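Local coordinates for protein putative PLP-dependent aminotransferase (Bacillus cereus ATCC 10987, PDB 3JU7) that probably acts as a pyridoxal-phosphate-dependent aminotransferase of the DegT/DnrJ/EryC1/StrS family, at residues A137-E149 and G172-I184. Sequence-based numbering, arbitrary orientation.
Sequences ATFGSWMNLEEYE and GMHYGQDFSGMII
The Y175 ring sets its CD1 edge against one face of the W142 indole, a T-shaped (edge-to-face) pair with the six-membered ring, planes at 79° and centroids 5.3 Å apart. With CG anti to the backbone N (chi1 -175°), the Y175 ring runs past the indole toward the 137-149 backbone, where OH donates to M143 O at 2.6 Å, in the carbonyl plane and on a lone pair. A137 CB, M143 CB and L145 CD2 gather round that hydroxyl, an apolar surround for a buried polar group. At the indole's rim, M173 O stands 3.2 Å from W142 CH2, and the selenomethionine methyl CE of M173 packs on CZ2. The contact belongs to the PLP-dependent aminotransferase fold of this family: it lays the approach to helix 146-153 over two overlapping type II beta turns, H174-Q177 and G176-F179, that precede sheet strand 182-186. L145 fills the middle, its CD1 meeting I183 CD1 tip to tip at 3.6 Å and making a CH-pi contact over one face of F179, with G181 N over the opposite face, toward its rim. V160 of the neighbouring strand 159-161 touches both L145 and F179. Farther along, the E149 chain bends at chi2 to bring its carboxylate to S180, whose N donates to the syn lone pair of OE1 at 2.8 Å, nearly straight at 170°.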
loop_
_atom_site.group_PDB
_atom_site.type_symbol
_atom_site.label_atom_id
_atom_site.label_comp_id
_atom_site.label_asym_id
_atom_site.label_seq_id
_atom_site.Cartn_x
_atom_site.Cartn_y
_atom_site.Cartn_z
ATOM N N ALA A 137 20.478 -5.119 -3.851
ATOM C CA ALA A 137 21.733 -4.429 -3.569
ATOM C C ALA A 137 22.005 -4.589 -2.062
ATOM O O ALA A 137 21.847 -3.658 -1.251
ATOM C CB ALA A 137 21.649 -2.972 -3.987
ATOM N N THR A 138 22.426 -5.799 -1.721
ATOM C CA THR A 138 22.524 -6.271 -0.342
ATOM C C THR A 138 23.098 -5.254 0.624
ATOM O O THR A 138 24.193 -4.713 0.401
ATOM C CB THR A 138 23.393 -7.564 -0.290
ATOM O OG1 THR A 138 22.876 -8.480 -1.245
ATOM C CG2 THR A 138 23.431 -8.187 1.103
ATOM N N PHE A 139 22.315 -5.014 1.675
ATOM C CA PHE A 139 22.673 -4.158 2.819
ATOM C C PHE A 139 23.017 -2.709 2.433
ATOM O O PHE A 139 23.874 -2.074 3.043
ATOM C CB PHE A 139 23.772 -4.807 3.653
ATOM C CG PHE A 139 23.461 -6.253 4.122
ATOM C CD1 PHE A 139 22.219 -6.614 4.578
ATOM C CD2 PHE A 139 24.466 -7.200 4.176
ATOM C CE1 PHE A 139 21.965 -7.898 5.042
ATOM C CE2 PHE A 139 24.226 -8.467 4.640
ATOM C CZ PHE A 139 22.968 -8.820 5.072
ATOM N N GLY A 140 22.327 -2.187 1.425
ATOM C CA GLY A 140 22.447 -0.759 1.053
ATOM C C GLY A 140 23.799 -0.456 0.442
ATOM O O GLY A 140 24.388 0.573 0.669
ATOM N N SER A 141 24.294 -1.364 -0.375
ATOM C CA SER A 141 25.653 -1.276 -0.845
ATOM C C SER A 141 25.677 -1.018 -2.327
ATOM O O SER A 141 24.633 -1.016 -3.010
ATOM C CB SER A 141 26.392 -2.577 -0.510
ATOM O OG SER A 141 25.835 -3.653 -1.217
ATOM N N TRP A 142 26.883 -0.820 -2.826
ATOM C CA TRP A 142 27.067 -0.449 -4.197
ATOM C C TRP A 142 27.256 -1.665 -5.080
ATOM O O TRP A 142 28.371 -2.027 -5.426
ATOM C CB TRP A 142 28.253 0.475 -4.287
ATOM C CG TRP A 142 28.337 1.222 -5.520
ATOM C CD1 TRP A 142 29.036 0.884 -6.639
ATOM C CD2 TRP A 142 27.757 2.505 -5.766
ATOM N NE1 TRP A 142 28.919 1.876 -7.569
ATOM C CE2 TRP A 142 28.135 2.882 -7.071
ATOM C CE3 TRP A 142 26.960 3.374 -5.006
ATOM C CZ2 TRP A 142 27.718 4.077 -7.655
ATOM C CZ3 TRP A 142 26.541 4.560 -5.575
ATOM C CH2 TRP A 142 26.918 4.907 -6.902
HETATM N N MSE A 143 26.140 -2.300 -5.416
HETATM C CA MSE A 143 26.113 -3.412 -6.375
HETATM C C MSE A 143 26.112 -2.808 -7.755
HETATM O O MSE A 143 25.140 -2.173 -8.173
HETATM C CB MSE A 143 24.872 -4.252 -6.191
HETATM C CG MSE A 143 24.765 -5.407 -7.164
HETATM SE SE MSE A 143 23.118 -6.352 -6.872
HETATM C CE MSE A 143 21.837 -5.060 -7.604
ATOM N N ASN A 144 27.216 -2.989 -8.465
ATOM C CA ASN A 144 27.393 -2.375 -9.753
ATOM C C ASN A 144 26.343 -2.885 -10.726
ATOM O O ASN A 144 26.044 -4.070 -10.720
ATOM C CB ASN A 144 28.783 -2.676 -10.299
ATOM C CG ASN A 144 29.185 -1.704 -11.379
ATOM O OD1 ASN A 144 28.760 -1.820 -12.551
ATOM N ND2 ASN A 144 30.004 -0.708 -10.989
ATOM N N LEU A 145 25.814 -1.998 -11.576
ATOM C CA LEU A 145 24.675 -2.331 -12.446
ATOM C C LEU A 145 25.005 -2.475 -13.936
ATOM O O LEU A 145 24.083 -2.655 -14.736
ATOM C CB LEU A 145 23.549 -1.292 -12.264
ATOM C CG LEU A 145 22.941 -1.254 -10.865
ATOM C CD1 LEU A 145 21.928 -0.139 -10.758
ATOM C CD2 LEU A 145 22.308 -2.606 -10.550
ATOM N N GLU A 146 26.294 -2.396 -14.304
ATOM C CA GLU A 146 26.729 -2.578 -15.696
ATOM C C GLU A 146 26.145 -3.837 -16.363
ATOM O O GLU A 146 25.625 -3.765 -17.438
ATOM C CB GLU A 146 28.263 -2.643 -15.780
ATOM N N GLU A 147 26.225 -4.983 -15.704
ATOM C CA GLU A 147 25.801 -6.238 -16.301
ATOM C C GLU A 147 24.285 -6.323 -16.360
ATOM O O GLU A 147 23.729 -6.949 -17.259
ATOM C CB GLU A 147 26.370 -7.437 -15.520
ATOM C CG GLU A 147 27.920 -7.424 -15.274
ATOM C CD GLU A 147 28.757 -7.722 -16.521
ATOM O OE1 GLU A 147 28.703 -6.925 -17.492
ATOM O OE2 GLU A 147 29.494 -8.744 -16.519
ATOM N N TYR A 148 23.616 -5.677 -15.409
ATOM C CA TYR A 148 22.145 -5.644 -15.372
ATOM C C TYR A 148 21.616 -4.737 -16.470
ATOM O O TYR A 148 20.567 -5.007 -17.096
ATOM C CB TYR A 148 21.642 -5.230 -13.976
ATOM C CG TYR A 148 21.874 -6.364 -12.970
ATOM C CD1 TYR A 148 21.122 -7.539 -13.026
ATOM C CD2 TYR A 148 22.872 -6.284 -12.015
ATOM C CE1 TYR A 148 21.357 -8.595 -12.127
ATOM C CE2 TYR A 148 23.115 -7.337 -11.115
ATOM C CZ TYR A 148 22.369 -8.467 -11.172
ATOM O OH TYR A 148 22.642 -9.490 -10.312
ATOM N N GLU A 149 22.363 -3.671 -16.726
ATOM C CA GLU A 149 22.045 -2.789 -17.823
ATOM C C GLU A 149 22.187 -3.600 -19.111
ATOM O O GLU A 149 21.396 -3.431 -20.060
ATOM C CB GLU A 149 22.971 -1.573 -17.795
ATOM C CG GLU A 149 22.765 -0.594 -18.910
ATOM C CD GLU A 149 21.560 0.316 -18.719
ATOM O OE1 GLU A 149 20.970 0.372 -17.622
ATOM O OE2 GLU A 149 21.219 1.015 -19.696
ATOM N N GLY A 172 30.383 10.794 -5.929
ATOM C CA GLY A 172 29.403 11.807 -6.278
ATOM C C GLY A 172 28.248 11.333 -7.145
ATOM O O GLY A 172 27.521 12.144 -7.697
HETATM N N MSE A 173 28.036 10.036 -7.277
HETATM C CA MSE A 173 26.892 9.596 -8.044
HETATM C C MSE A 173 25.975 8.826 -7.122
HETATM O O MSE A 173 26.447 8.040 -6.292
HETATM C CB MSE A 173 27.349 8.741 -9.221
HETATM C CG MSE A 173 26.375 7.663 -9.660
HETATM SE SE MSE A 173 26.965 6.877 -11.310
HETATM C CE MSE A 173 26.384 5.078 -11.017
ATOM N N HIS A 174 24.664 9.050 -7.275
ATOM C CA HIS A 174 23.688 8.335 -6.483
ATOM C C HIS A 174 23.505 6.925 -7.051
ATOM O O HIS A 174 23.496 6.729 -8.261
ATOM C CB HIS A 174 22.359 9.073 -6.429
ATOM C CG HIS A 174 21.373 8.450 -5.489
ATOM N ND1 HIS A 174 20.412 7.562 -5.905
ATOM C CD2 HIS A 174 21.221 8.566 -4.150
ATOM C CE1 HIS A 174 19.706 7.162 -4.865
ATOM N NE2 HIS A 174 20.178 7.758 -3.788
ATOM N N TYR A 175 23.349 5.956 -6.163
ATOM C CA TYR A 175 23.140 4.589 -6.573
ATOM C C TYR A 175 21.938 4.468 -7.499
ATOM O O TYR A 175 20.851 4.910 -7.125
ATOM C CB TYR A 175 22.895 3.688 -5.368
ATOM C CG TYR A 175 22.800 2.271 -5.827
ATOM C CD1 TYR A 175 23.950 1.565 -6.123
ATOM C CD2 TYR A 175 21.580 1.663 -6.056
ATOM C CE1 TYR A 175 23.907 0.294 -6.587
ATOM C CE2 TYR A 175 21.523 0.347 -6.537
ATOM C CZ TYR A 175 22.706 -0.319 -6.803
ATOM O OH TYR A 175 22.730 -1.611 -7.281
ATOM N N GLY A 176 22.167 3.863 -8.672
ATOM C CA GLY A 176 21.143 3.577 -9.677
ATOM C C GLY A 176 21.063 4.548 -10.856
ATOM O O GLY A 176 20.279 4.346 -11.795
ATOM N N GLN A 177 21.875 5.597 -10.800
ATOM C CA GLN A 177 21.818 6.696 -11.776
ATOM C C GLN A 177 21.826 6.147 -13.197
ATOM O O GLN A 177 22.649 5.274 -13.518
ATOM C CB GLN A 177 22.998 7.642 -11.553
ATOM C CG GLN A 177 23.088 8.860 -12.531
ATOM C CD GLN A 177 21.980 9.866 -12.282
ATOM O OE1 GLN A 177 21.872 10.408 -11.175
ATOM N NE2 GLN A 177 21.112 10.083 -13.284
ATOM N N ASP A 178 20.896 6.634 -14.021
ATOM C CA ASP A 178 20.832 6.314 -15.438
ATOM C C ASP A 178 20.510 4.851 -15.742
ATOM O O ASP A 178 20.591 4.445 -16.878
ATOM C CB ASP A 178 22.134 6.722 -16.178
ATOM C CG ASP A 178 22.382 8.239 -16.157
ATOM O OD1 ASP A 178 21.458 8.990 -15.815
ATOM O OD2 ASP A 178 23.515 8.688 -16.463
ATOM N N PHE A 179 20.135 4.052 -14.752
ATOM C CA PHE A 179 19.807 2.657 -15.032
ATOM C C PHE A 179 18.537 2.570 -15.897
ATOM O O PHE A 179 17.524 3.272 -15.643
ATOM C CB PHE A 179 19.610 1.925 -13.741
ATOM C CG PHE A 179 19.371 0.447 -13.884
ATOM C CD1 PHE A 179 20.334 -0.382 -14.465
ATOM C CD2 PHE A 179 18.232 -0.117 -13.361
ATOM C CE1 PHE A 179 20.153 -1.760 -14.545
ATOM C CE2 PHE A 179 18.028 -1.510 -13.393
ATOM C CZ PHE A 179 18.978 -2.334 -14.000
ATOM N N SER A 180 18.597 1.712 -16.915
ATOM C CA SER A 180 17.472 1.523 -17.818
ATOM C C SER A 180 16.292 0.826 -17.191
ATOM O O SER A 180 15.171 1.072 -17.592
ATOM C CB SER A 180 17.903 0.690 -19.004
ATOM O OG SER A 180 18.848 1.419 -19.724
ATOM N N GLY A 181 16.553 -0.092 -16.263
ATOM C CA GLY A 181 15.483 -0.788 -15.570
ATOM C C GLY A 181 14.869 0.095 -14.506
ATOM O O GLY A 181 14.856 1.329 -14.621
HETATM N N MSE A 182 14.362 -0.541 -13.460
HETATM C CA MSE A 182 13.783 0.190 -12.344
HETATM C C MSE A 182 14.530 -0.137 -11.068
HETATM O O MSE A 182 15.040 -1.247 -10.919
HETATM C CB MSE A 182 12.306 -0.143 -12.205
HETATM C CG MSE A 182 11.518 0.695 -13.145
HETATM SE SE MSE A 182 9.648 0.392 -13.330
HETATM C CE MSE A 182 9.361 2.204 -13.961
ATOM N N ILE A 183 14.631 0.869 -10.199
ATOM C CA ILE A 183 15.208 0.721 -8.864
ATOM C C ILE A 183 14.141 1.084 -7.827
ATOM O O ILE A 183 13.500 2.133 -7.915
ATOM C CB ILE A 183 16.482 1.586 -8.703
ATOM C CG1 ILE A 183 17.366 1.379 -9.961
ATOM C CG2 ILE A 183 17.156 1.258 -7.419
ATOM C CD1 ILE A 183 18.815 1.320 -9.798
ATOM N N ILE A 184 13.940 0.184 -6.874
ATOM C CA ILE A 184 13.026 0.379 -5.767
ATOM C C ILE A 184 13.801 0.684 -4.472
ATOM O O ILE A 184 14.769 0.032 -4.139
ATOM C CB ILE A 184 12.157 -0.875 -5.510
ATOM C CG1 ILE A 184 11.519 -1.427 -6.819
ATOM C CG2 ILE A 184 11.119 -0.560 -4.468
ATOM C CD1 ILE A 184 11.087 -0.359 -7.863
#